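Lipopolysaccharide core heptose(I) kinase WaaP (Pseudomonas aeruginosa, PDB 6DFL) phosphorylates the first heptose of the lipopolysaccharide core from ATP during outer-membrane biogenesis, and also autophosphorylates on its tyrosines. Local coordinates at residues 93-98 and 110-115; 1-6 and 17-22; 146-151 and 228-233. All blocks are in the same frame, centred on the assembly; numbering follows the deposited sequence.

Interaction 1: 93-98 and 110-115; sequences MTAVAY and SFIVTE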
loop_
_atom_site.group_PDB
_atom_site.type_symbol
_atom_site.label_atom_id
_atom_site.label_comp_id
_atom_site.label_asym_id
_atom_site.label_seq_id
_atom_site.Cartn_x
_atom_site.Cartn_y
_atom_site.Cartn_z
HETATM N N MSE A 93 -4.175 -8.829 9.871
HETATM C CA MSE A 93 -4.150 -10.087 10.578
HETATM C C MSE A 93 -5.201 -10.086 11.653
HETATM O O MSE A 93 -5.632 -9.035 12.116
HETATM C CB MSE A 93 -2.781 -10.349 11.208
HETATM C CG MSE A 93 -1.665 -10.608 10.222
HETATM SE SE MSE A 93 -0.044 -9.825 10.924
HETATM C CE MSE A 93 1.158 -11.405 10.740
ATOM N N THR A 94 -5.617 -11.271 12.060
ATOM C CA THR A 94 -6.484 -11.426 13.212
ATOM C C THR A 94 -5.649 -12.041 14.320
ATOM O O THR A 94 -4.868 -12.960 14.066
ATOM C CB THR A 94 -7.694 -12.289 12.865
ATOM O OG1 THR A 94 -8.477 -11.605 11.882
ATOM C CG2 THR A 94 -8.544 -12.560 14.096
ATOM N N ALA A 95 -5.773 -11.498 15.527
ATOM C CA ALA A 95 -4.969 -11.907 16.671
ATOM C C ALA A 95 -5.816 -12.781 17.581
ATOM O O ALA A 95 -6.839 -12.330 18.099
ATOM C CB ALA A 95 -4.462 -10.690 17.436
ATOM N N VAL A 96 -5.388 -14.026 17.777
ATOM C CA VAL A 96 -6.140 -14.963 18.607
ATOM C C VAL A 96 -5.556 -15.128 20.003
ATOM O O VAL A 96 -6.218 -15.723 20.868
ATOM C CB VAL A 96 -6.251 -16.343 17.928
ATOM C CG1 VAL A 96 -7.183 -16.264 16.734
ATOM C CG2 VAL A 96 -4.865 -16.847 17.497
ATOM N N ALA A 97 -4.362 -14.606 20.263
ATOM C CA ALA A 97 -3.795 -14.706 21.599
ATOM C C ALA A 97 -2.729 -13.634 21.778
ATOM O O ALA A 97 -1.959 -13.360 20.853
ATOM C CB ALA A 97 -3.199 -16.104 21.847
ATOM N N TYR A 98 -2.677 -13.063 22.982
ATOM C CA TYR A 98 -1.780 -11.964 23.297
ATOM C C TYR A 98 -1.522 -11.994 24.791
ATOM O O TYR A 98 -2.418 -12.333 25.565
ATOM C CB TYR A 98 -2.392 -10.620 22.866
ATOM C CG TYR A 98 -1.749 -9.403 23.497
ATOM C CD1 TYR A 98 -0.493 -8.991 23.110
ATOM C CD2 TYR A 98 -2.409 -8.661 24.466
ATOM C CE1 TYR A 98 0.097 -7.897 23.654
ATOM C CE2 TYR A 98 -1.814 -7.540 25.031
ATOM C CZ TYR A 98 -0.547 -7.173 24.611
ATOM O OH TYR A 98 0.061 -6.063 25.150
ATOM N N SER A 110 6.395 -11.267 26.637
ATOM C CA SER A 110 5.150 -11.137 25.899
ATOM C C SER A 110 5.057 -12.136 24.762
ATOM O O SER A 110 6.043 -12.730 24.333
ATOM C CB SER A 110 4.960 -9.726 25.334
ATOM O OG SER A 110 5.760 -9.543 24.171
ATOM N N PHE A 111 3.839 -12.275 24.253
ATOM C CA PHE A 111 3.580 -13.123 23.106
ATOM C C PHE A 111 2.349 -12.607 22.377
ATOM O O PHE A 111 1.476 -11.959 22.969
ATOM C CB PHE A 111 3.375 -14.579 23.518
ATOM C CG PHE A 111 2.096 -14.828 24.269
ATOM C CD1 PHE A 111 0.926 -15.176 23.589
ATOM C CD2 PHE A 111 2.056 -14.721 25.650
ATOM C CE1 PHE A 111 -0.262 -15.404 24.269
ATOM C CE2 PHE A 111 0.878 -14.959 26.342
ATOM C CZ PHE A 111 -0.292 -15.292 25.646
ATOM N N ILE A 112 2.285 -12.922 21.091
ATOM C CA ILE A 112 1.082 -12.694 20.311
ATOM C C ILE A 112 1.028 -13.733 19.205
ATOM O O ILE A 112 2.017 -13.963 18.506
ATOM C CB ILE A 112 1.026 -11.253 19.748
ATOM C CG1 ILE A 112 -0.219 -11.036 18.904
ATOM C CG2 ILE A 112 2.272 -10.917 18.938
ATOM C CD1 ILE A 112 -0.315 -9.609 18.390
ATOM N N VAL A 113 -0.140 -14.335 19.030
ATOM C CA VAL A 113 -0.390 -15.324 17.990
ATOM C C VAL A 113 -1.427 -14.763 17.017
ATOM O O VAL A 113 -2.552 -14.460 17.425
ATOM C CB VAL A 113 -0.888 -16.640 18.593
ATOM C CG1 VAL A 113 -1.080 -17.650 17.496
ATOM C CG2 VAL A 113 0.074 -17.111 19.663
ATOM N N THR A 114 -1.060 -14.671 15.735
ATOM C CA THR A 114 -1.925 -14.210 14.660
ATOM C C THR A 114 -2.285 -15.364 13.737
ATOM O O THR A 114 -1.456 -16.234 13.460
ATOM C CB THR A 114 -1.242 -13.113 13.824
ATOM O OG1 THR A 114 -0.066 -13.642 13.187
ATOM C CG2 THR A 114 -0.857 -11.927 14.697
ATOM N N GLU A 115 -3.518 -15.346 13.237
ATOM C CA GLU A 115 -3.939 -16.295 12.219
ATOM C C GLU A 115 -3.143 -16.112 10.934
ATOM O O GLU A 115 -2.700 -15.010 10.596
ATOM C CB GLU A 115 -5.422 -16.135 11.903
ATOM C CG GLU A 115 -6.362 -16.675 12.958
ATOM C CD GLU A 115 -7.831 -16.402 12.614
ATOM O OE1 GLU A 115 -8.107 -15.608 11.680
ATOM O OE2 GLU A 115 -8.716 -16.981 13.280
#
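The ring of Phe111 lies under the backbone of Tyr98, whose carbonyl carbon sits 3.6 Å above one face and toward the rim, while the methyl of Ala97 meets the ring at its edge, in plane. The ring is set there by CG standing between the backbone N and carbonyl carbon of Phe111 (chi1 70°), which swings it back toward the neighbouring strand. At the Tyr98 ring, CB of Ile112 comes to the edge near its plane, and Trp79 of helix 76-87 stacks on the ring. Strands 95-98 and 110-115 form an antiparallel hairpin interrupted by a classic beta bulge: Val96 and Ala97 both face Val113. Val113 O takes a firm bond from Val96 N (2.9 Å) and a weak one from Ala97 N (3.4 Å). Regular bonds flank the bulge: Val113 N to Ala97 O at 2.8 Å after it, and Glu115 N to Thr94 O at 2.9 Å before it. At the start of segment 93-98, CE of selenomethionine Met93 touches Thr114 OG1, a hydroxyl hydrogen-bonded to Lys51 of strand 48-53. Backbone bonds therefore fix the register of this hairpin in the kinase N-lobe sheet, while the side chains add mainly apolar packing.

Interaction 2: 1-6 and 17-22; sequences MRLVLE and DPFEAV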
loop_
_atom_site.group_PDB
_atom_site.type_symbol
_atom_site.label_atom_id
_atom_site.label_comp_id
_atom_site.label_asym_id
_atom_site.label_seq_id
_atom_site.Cartn_x
_atom_site.Cartn_y
_atom_site.Cartn_z
HETATM N N MSE A 1 0.302 -6.942 33.830
HETATM C CA MSE A 1 -0.398 -8.077 33.251
HETATM C C MSE A 1 -1.393 -7.672 32.170
HETATM O O MSE A 1 -2.333 -6.922 32.425
HETATM C CB MSE A 1 -1.136 -8.854 34.339
HETATM C CG MSE A 1 -2.017 -9.992 33.816
HETATM SE SE MSE A 1 -0.981 -11.610 33.391
HETATM C CE MSE A 1 -2.411 -12.943 33.255
ATOM N N ARG A 2 -1.194 -8.179 30.960
ATOM C CA ARG A 2 -2.190 -8.066 29.913
ATOM C C ARG A 2 -2.323 -9.409 29.223
ATOM O O ARG A 2 -1.322 -10.054 28.908
ATOM C CB ARG A 2 -1.821 -6.966 28.921
ATOM C CG ARG A 2 -2.131 -5.596 29.470
ATOM C CD ARG A 2 -1.617 -4.501 28.614
ATOM N NE ARG A 2 -1.022 -3.437 29.414
ATOM C CZ ARG A 2 -0.599 -2.287 28.901
ATOM N NH1 ARG A 2 -0.715 -2.082 27.594
ATOM N NH2 ARG A 2 -0.063 -1.346 29.680
ATOM N N LEU A 3 -3.557 -9.849 29.024
ATOM C CA LEU A 3 -3.779 -11.152 28.427
ATOM C C LEU A 3 -5.146 -11.151 27.779
ATOM O O LEU A 3 -6.137 -10.797 28.424
ATOM C CB LEU A 3 -3.691 -12.263 29.475
ATOM C CG LEU A 3 -3.925 -13.691 28.978
ATOM C CD1 LEU A 3 -2.678 -14.236 28.280
ATOM C CD2 LEU A 3 -4.339 -14.594 30.135
ATOM N N VAL A 4 -5.188 -11.516 26.504
ATOM C CA VAL A 4 -6.430 -11.745 25.790
ATOM C C VAL A 4 -6.286 -13.064 25.060
ATOM O O VAL A 4 -5.370 -13.227 24.248
ATOM C CB VAL A 4 -6.754 -10.619 24.794
ATOM C CG1 VAL A 4 -7.913 -11.034 23.890
ATOM C CG2 VAL A 4 -7.065 -9.296 25.518
ATOM N N LEU A 5 -7.185 -13.998 25.337
ATOM C CA LEU A 5 -7.220 -15.272 24.639
ATOM C C LEU A 5 -8.511 -15.384 23.840
ATOM O O LEU A 5 -9.586 -15.003 24.315
ATOM C CB LEU A 5 -7.094 -16.442 25.616
ATOM C CG LEU A 5 -5.722 -16.616 26.266
ATOM C CD1 LEU A 5 -5.700 -17.846 27.156
ATOM C CD2 LEU A 5 -4.628 -16.694 25.221
ATOM N N GLU A 6 -8.391 -15.877 22.613
ATOM C CA GLU A 6 -9.519 -16.163 21.740
ATOM C C GLU A 6 -9.372 -17.590 21.229
ATOM O O GLU A 6 -8.386 -18.277 21.516
ATOM C CB GLU A 6 -9.589 -15.167 20.578
ATOM C CG GLU A 6 -10.945 -14.535 20.399
ATOM C CD GLU A 6 -11.211 -13.454 21.430
ATOM O OE1 GLU A 6 -10.533 -12.399 21.357
ATOM O OE2 GLU A 6 -12.080 -13.661 22.313
ATOM N N ASP A 17 -1.111 -22.072 32.317
ATOM C CA ASP A 17 -0.445 -20.782 32.203
ATOM C C ASP A 17 -0.178 -20.525 30.729
ATOM O O ASP A 17 0.675 -21.209 30.140
ATOM C CB ASP A 17 0.856 -20.748 32.999
ATOM C CG ASP A 17 1.586 -19.409 32.885
ATOM O OD1 ASP A 17 1.425 -18.688 31.876
ATOM O OD2 ASP A 17 2.349 -19.070 33.813
ATOM N N PRO A 18 -0.848 -19.553 30.101
ATOM C CA PRO A 18 -0.663 -19.359 28.657
ATOM C C PRO A 18 0.759 -18.986 28.282
ATOM O O PRO A 18 1.212 -19.347 27.193
ATOM C CB PRO A 18 -1.656 -18.236 28.329
ATOM C CG PRO A 18 -2.626 -18.224 29.499
ATOM C CD PRO A 18 -1.789 -18.580 30.677
ATOM N N PHE A 19 1.485 -18.286 29.153
ATOM C CA PHE A 19 2.863 -17.931 28.835
ATOM C C PHE A 19 3.747 -19.166 28.736
ATOM O O PHE A 19 4.732 -19.171 27.980
ATOM C CB PHE A 19 3.412 -16.968 29.881
ATOM C CG PHE A 19 2.788 -15.627 29.831
ATOM C CD1 PHE A 19 1.539 -15.414 30.374
ATOM C CD2 PHE A 19 3.437 -14.572 29.216
ATOM C CE1 PHE A 19 0.945 -14.162 30.313
ATOM C CE2 PHE A 19 2.845 -13.311 29.154
ATOM C CZ PHE A 19 1.606 -13.112 29.700
ATOM N N GLU A 20 3.424 -20.209 29.503
ATOM C CA GLU A 20 4.049 -21.505 29.285
ATOM C C GLU A 20 3.579 -22.116 27.973
ATOM O O GLU A 20 4.393 -22.589 27.177
ATOM C CB GLU A 20 3.740 -22.438 30.455
ATOM C CG GLU A 20 4.215 -21.919 31.808
ATOM C CD GLU A 20 3.713 -22.771 32.964
ATOM O OE1 GLU A 20 2.680 -23.456 32.788
ATOM O OE2 GLU A 20 4.351 -22.762 34.042
ATOM N N ALA A 21 2.273 -22.070 27.708
ATOM C CA ALA A 21 1.731 -22.775 26.551
ATOM C C ALA A 21 2.251 -22.214 25.226
ATOM O O ALA A 21 2.442 -22.979 24.273
ATOM C CB ALA A 21 0.206 -22.747 26.584
ATOM N N VAL A 22 2.458 -20.893 25.114
ATOM C CA VAL A 22 2.978 -20.387 23.843
ATOM C C VAL A 22 4.360 -20.935 23.594
ATOM O O VAL A 22 4.714 -21.246 22.453
ATOM C CB VAL A 22 3.011 -18.851 23.761
ATOM C CG1 VAL A 22 1.828 -18.363 22.984
ATOM C CG2 VAL A 22 3.151 -18.200 25.121
#
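Pro18, the first helical residue of segment 17-22, packs its ring against two leucines of strand 2-5: CG lies 3.9 Å from Leu5 CD1 and 4.1 Å from Leu3 CD2, and both leucine side chains cross the proline at about a right angle. Just before it, Asp17 is the N-cap of helix 18-22. Its OD1 accepts weak bonds from Phe19 N (2.8 Å) and Glu20 N (3.5 Å), and OD2 makes a salt bridge with Arg101, tying the start of the helix to strand 95-101. The helix so begun lies over the five-stranded antiparallel sheet of the kinase N-lobe, against its outermost strand 2-5; the short segments run at 65° to each other with axes 11.5 Å apart, so contact is made mostly through side chains. Phe19 follows, with CG anti to the carbonyl carbon (chi1 -69°), a setting that carries its ring toward the strand. The Leu3 side chain runs past it in the opposite direction, and its CD1 approaches CE1 of Phe19 obliquely at 4.2 Å, while the selenium of Met1 approaches the same carbon, also obliquely, at 4.4 Å. Arg2 O sits at the edge of the ring, near its plane. Phe111 of strand 109-115 meets Phe19 edge-to-face. Farther along the helix, Ala21 and Val22 turn to other partners: both pack on Trp13, and Val22 also touches Val113.

Interaction 3: 146-151 and 228-233; sequences AVARMV and LRTYFR. With G9S (S-[2-({N-[(2S)-2-hydroxy-3,3-dimethyl-4-(phosphonooxy)butanoyl]-beta-alanyl}amino)ethyl] hexadecanethioate), chain C.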
loop_
_atom_site.group_PDB
_atom_site.type_symbol
_atom_site.label_atom_id
_atom_site.label_comp_id
_atom_site.label_asym_id
_atom_site.label_seq_id
_atom_site.Cartn_x
_atom_site.Cartn_y
_atom_site.Cartn_z
ATOM N N ALA A 146 -5.620 0.857 -4.189
ATOM C CA ALA A 146 -6.020 0.119 -3.000
ATOM C C ALA A 146 -4.978 0.243 -1.889
ATOM O O ALA A 146 -5.325 0.189 -0.702
ATOM C CB ALA A 146 -6.259 -1.346 -3.351
ATOM N N VAL A 147 -3.707 0.449 -2.236
ATOM C CA VAL A 147 -2.720 0.592 -1.172
ATOM C C VAL A 147 -2.737 2.013 -0.652
ATOM O O VAL A 147 -2.647 2.248 0.560
ATOM C CB VAL A 147 -1.316 0.178 -1.654
ATOM C CG1 VAL A 147 -0.301 0.373 -0.551
ATOM C CG2 VAL A 147 -1.342 -1.264 -2.137
ATOM N N ALA A 148 -2.833 2.975 -1.566
ATOM C CA ALA A 148 -3.058 4.362 -1.175
ATOM C C ALA A 148 -4.199 4.476 -0.166
ATOM O O ALA A 148 -4.060 5.150 0.854
ATOM C CB ALA A 148 -3.318 5.203 -2.410
ATOM N N ARG A 149 -5.292 3.741 -0.371
ATOM C CA ARG A 149 -6.404 3.838 0.571
ATOM C C ARG A 149 -6.059 3.235 1.919
ATOM O O ARG A 149 -6.422 3.783 2.969
ATOM C CB ARG A 149 -7.655 3.166 0.004
ATOM C CG ARG A 149 -8.421 4.035 -0.985
ATOM C CD ARG A 149 -9.763 3.421 -1.358
ATOM N NE ARG A 149 -9.666 2.017 -1.777
ATOM C CZ ARG A 149 -9.626 1.610 -3.045
ATOM N NH1 ARG A 149 -9.670 2.510 -4.031
ATOM N NH2 ARG A 149 -9.541 0.305 -3.326
HETATM N N MSE A 150 -5.378 2.090 1.923
HETATM C CA MSE A 150 -5.139 1.404 3.174
HETATM C C MSE A 150 -4.153 2.174 4.015
HETATM O O MSE A 150 -4.366 2.371 5.210
HETATM C CB MSE A 150 -4.645 0.009 2.916
HETATM C CG MSE A 150 -5.696 -0.910 2.347
HETATM SE SE MSE A 150 -4.928 -2.702 2.233
HETATM C CE MSE A 150 -4.705 -3.123 4.111
ATOM N N VAL A 151 -3.090 2.654 3.375
ATOM C CA VAL A 151 -2.054 3.387 4.098
ATOM C C VAL A 151 -2.613 4.702 4.629
ATOM O O VAL A 151 -2.515 4.999 5.827
ATOM C CB VAL A 151 -0.826 3.596 3.188
ATOM C CG1 VAL A 151 0.215 4.491 3.832
ATOM C CG2 VAL A 151 -0.196 2.258 2.804
ATOM N N LEU A 228 -0.575 9.418 -4.803
ATOM C CA LEU A 228 -0.564 10.540 -3.865
ATOM C C LEU A 228 -1.964 11.115 -3.662
ATOM O O LEU A 228 -2.366 11.406 -2.524
ATOM C CB LEU A 228 0.383 11.621 -4.372
ATOM C CG LEU A 228 1.877 11.253 -4.364
ATOM C CD1 LEU A 228 2.671 12.217 -5.249
ATOM C CD2 LEU A 228 2.399 11.274 -2.941
ATOM N N ARG A 229 -2.711 11.281 -4.758
ATOM C CA ARG A 229 -4.077 11.792 -4.674
ATOM C C ARG A 229 -4.931 10.897 -3.789
ATOM O O ARG A 229 -5.574 11.370 -2.844
ATOM C CB ARG A 229 -4.683 11.905 -6.080
ATOM C CG ARG A 229 -6.150 12.307 -6.082
ATOM C CD ARG A 229 -6.577 12.891 -7.446
ATOM N NE ARG A 229 -6.705 11.886 -8.505
ATOM C CZ ARG A 229 -6.421 12.115 -9.787
ATOM N NH1 ARG A 229 -5.975 13.305 -10.174
ATOM N NH2 ARG A 229 -6.570 11.157 -10.689
ATOM N N THR A 230 -4.944 9.594 -4.072
ATOM C CA THR A 230 -5.755 8.700 -3.256
ATOM C C THR A 230 -5.236 8.654 -1.829
ATOM O O THR A 230 -6.022 8.578 -0.875
ATOM C CB THR A 230 -5.758 7.314 -3.867
ATOM O OG1 THR A 230 -6.134 7.418 -5.237
ATOM C CG2 THR A 230 -6.729 6.394 -3.162
ATOM N N TYR A 231 -3.914 8.742 -1.656
ATOM C CA TYR A 231 -3.357 8.661 -0.306
ATOM C C TYR A 231 -3.794 9.857 0.538
ATOM O O TYR A 231 -4.305 9.692 1.653
ATOM C CB TYR A 231 -1.826 8.558 -0.336
ATOM C CG TYR A 231 -1.285 8.731 1.060
ATOM C CD1 TYR A 231 -1.496 7.744 2.040
ATOM C CD2 TYR A 231 -0.611 9.888 1.427
ATOM C CE1 TYR A 231 -1.067 7.918 3.316
ATOM C CE2 TYR A 231 -0.159 10.059 2.717
ATOM C CZ TYR A 231 -0.395 9.067 3.651
ATOM O OH TYR A 231 0.040 9.229 4.935
ATOM N N PHE A 232 -3.585 11.073 0.025
ATOM C CA PHE A 232 -3.929 12.285 0.762
ATOM C C PHE A 232 -5.414 12.628 0.701
ATOM O O PHE A 232 -5.927 13.253 1.634
ATOM C CB PHE A 232 -3.122 13.468 0.233
ATOM C CG PHE A 232 -1.654 13.428 0.594
ATOM C CD1 PHE A 232 -1.231 13.792 1.863
ATOM C CD2 PHE A 232 -0.705 13.095 -0.349
ATOM C CE1 PHE A 232 0.082 13.813 2.183
ATOM C CE2 PHE A 232 0.631 13.095 -0.028
ATOM C CZ PHE A 232 1.027 13.449 1.243
ATOM N N ARG A 233 -6.128 12.202 -0.343
ATOM C CA ARG A 233 -7.526 12.590 -0.547
ATOM C C ARG A 233 -7.617 14.114 -0.561
ATOM O O ARG A 233 -8.343 14.726 0.220
ATOM C CB ARG A 233 -8.443 11.980 0.513
ATOM C CG ARG A 233 -8.156 10.523 0.842
ATOM C CD ARG A 233 -9.158 9.968 1.845
ATOM N NE ARG A 233 -9.276 10.849 3.005
ATOM C CZ ARG A 233 -10.141 10.670 4.005
ATOM N NH1 ARG A 233 -10.967 9.629 3.992
ATOM N NH2 ARG A 233 -10.185 11.535 5.018
HETATM C C1 G9S C . 5.572 13.608 -9.599
HETATM C C2 G9S C . 6.413 14.015 -11.940
HETATM C C3 G9S C . 7.495 14.548 -12.866
HETATM C C4 G9S C . 7.807 16.027 -12.736
HETATM C C5 G9S C . 6.739 17.901 -11.231
HETATM C C6 G9S C . 4.762 18.612 -12.862
HETATM C C7 G9S C . 4.525 19.657 -13.926
HETATM C C8 G9S C . 4.518 17.247 -13.447
HETATM C C10 G9S C . 6.761 12.054 -6.697
HETATM C C11 G9S C . 7.765 11.658 -5.651
HETATM C C12 G9S C . 7.495 10.333 -4.977
HETATM C C13 G9S C . 6.332 9.536 -5.540
HETATM C C14 G9S C . 5.149 9.298 -4.591
HETATM C C15 G9S C . 5.068 7.938 -3.916
HETATM C C16 G9S C . 4.578 6.769 -4.738
HETATM N N2 G9S C . 6.583 14.104 -10.498
HETATM C C19 G9S C . 5.626 12.136 -9.279
HETATM C C20 G9S C . 3.802 18.875 -11.742
HETATM C C21 G9S C . 3.904 5.609 -4.012
HETATM C C22 G9S C . 3.958 4.283 -4.765
HETATM C C23 G9S C . 3.706 3.013 -4.007
HETATM C C24 G9S C . 2.536 2.179 -4.487
HETATM C C25 G9S C . 2.339 0.769 -3.945
HETATM C C26 G9S C . 1.513 -0.209 -4.786
HETATM C C27 G9S C . 2.259 -1.053 -5.803
HETATM C C28 G9S C . 1.481 -2.174 -6.425
HETATM C C29 G9S C . 1.965 -3.570 -6.192
HETATM C C30 G9S C . 6.241 18.784 -12.384
HETATM N N3 G9S C . 7.468 16.639 -11.426
HETATM O O2 G9S C . 5.392 13.525 -12.411
HETATM O O3 G9S C . 5.841 12.825 -6.452
HETATM O O4 G9S C . 6.531 18.271 -10.079
HETATM O O5 G9S C . 7.146 18.742 -13.427
HETATM O O6 G9S C . 5.233 20.848 -13.783
HETATM O O8 G9S C . 5.690 23.245 -14.439
HETATM O O9 G9S C . 3.574 22.691 -13.207
HETATM P P1 G9S C . 4.598 22.219 -14.218
HETATM S S1 G9S C . 7.079 11.606 -8.385
#
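Tyr231 has CG anti to its backbone nitrogen (chi1 170°), which carries the ring alongside helix 146-151, and Val151 has CG1 in the same relation to its own nitrogen (chi1 173°), aiming that methyl at the tyrosine. The two cross obliquely, Val151 CG1 reaching Tyr231 CE1 at 3.7 Å, while Ala148 O comes to the edge of the ring near its plane. One turn back, the methyl of Ala148 fits between the helices, 3.5 Å from Thr230 CB and 3.7 Å from Tyr231 N. This small side chain lets the CA atoms of Ala148 and Tyr231 approach to 4.4 Å, with the segment axes 7.6 Å apart and inclined by 27°. Thr230 turns CG2 onto CG of Arg149 at 3.6 Å; its OG1 is satisfied within its own helix by Arg226 O. The tyrosine hydroxyl hydrogen-bonds to His155. On another side of segment 228-233, Leu228 lines the pocket of the bound palmitoyl thioester, its CD1 lying 3.4 Å from O3 of the ligand. The contact thus joins helices 137-156 and 221-232 in the kinase C-lobe, with helix 200-212 against Val147, Val151 and Tyr231, strand 184-186 against Ala146, Val147 and Met150, and helix 236-242 beside Arg229 and Phe232.

In the fold
Interactions 1 and 2 share one sheet, their centres 10 Å apart: strand 2-5 pairs with strand 95-101 through probable hydrogen bonds from Glu6 N to Val96 O (2.8 Å) and from Tyr98 N to Val4 O (3.0 Å), and Val22 CG1 packs on Phe111 CD1 at 3.4 Å. Interaction 3 belongs to the other lobe, across the chain's centre; its centre is 27 Å from that of interaction 1 and 37 Å from that of interaction 2. Asp163, the active-site residue by similarity, probably lies near the cleft between the lobes, as in other kinases; the side chains of Met93 and Val151 are each about 11 Å from its own. The acyl thioester touches interaction 3, whereas interaction 2 lies away from the annotated sites.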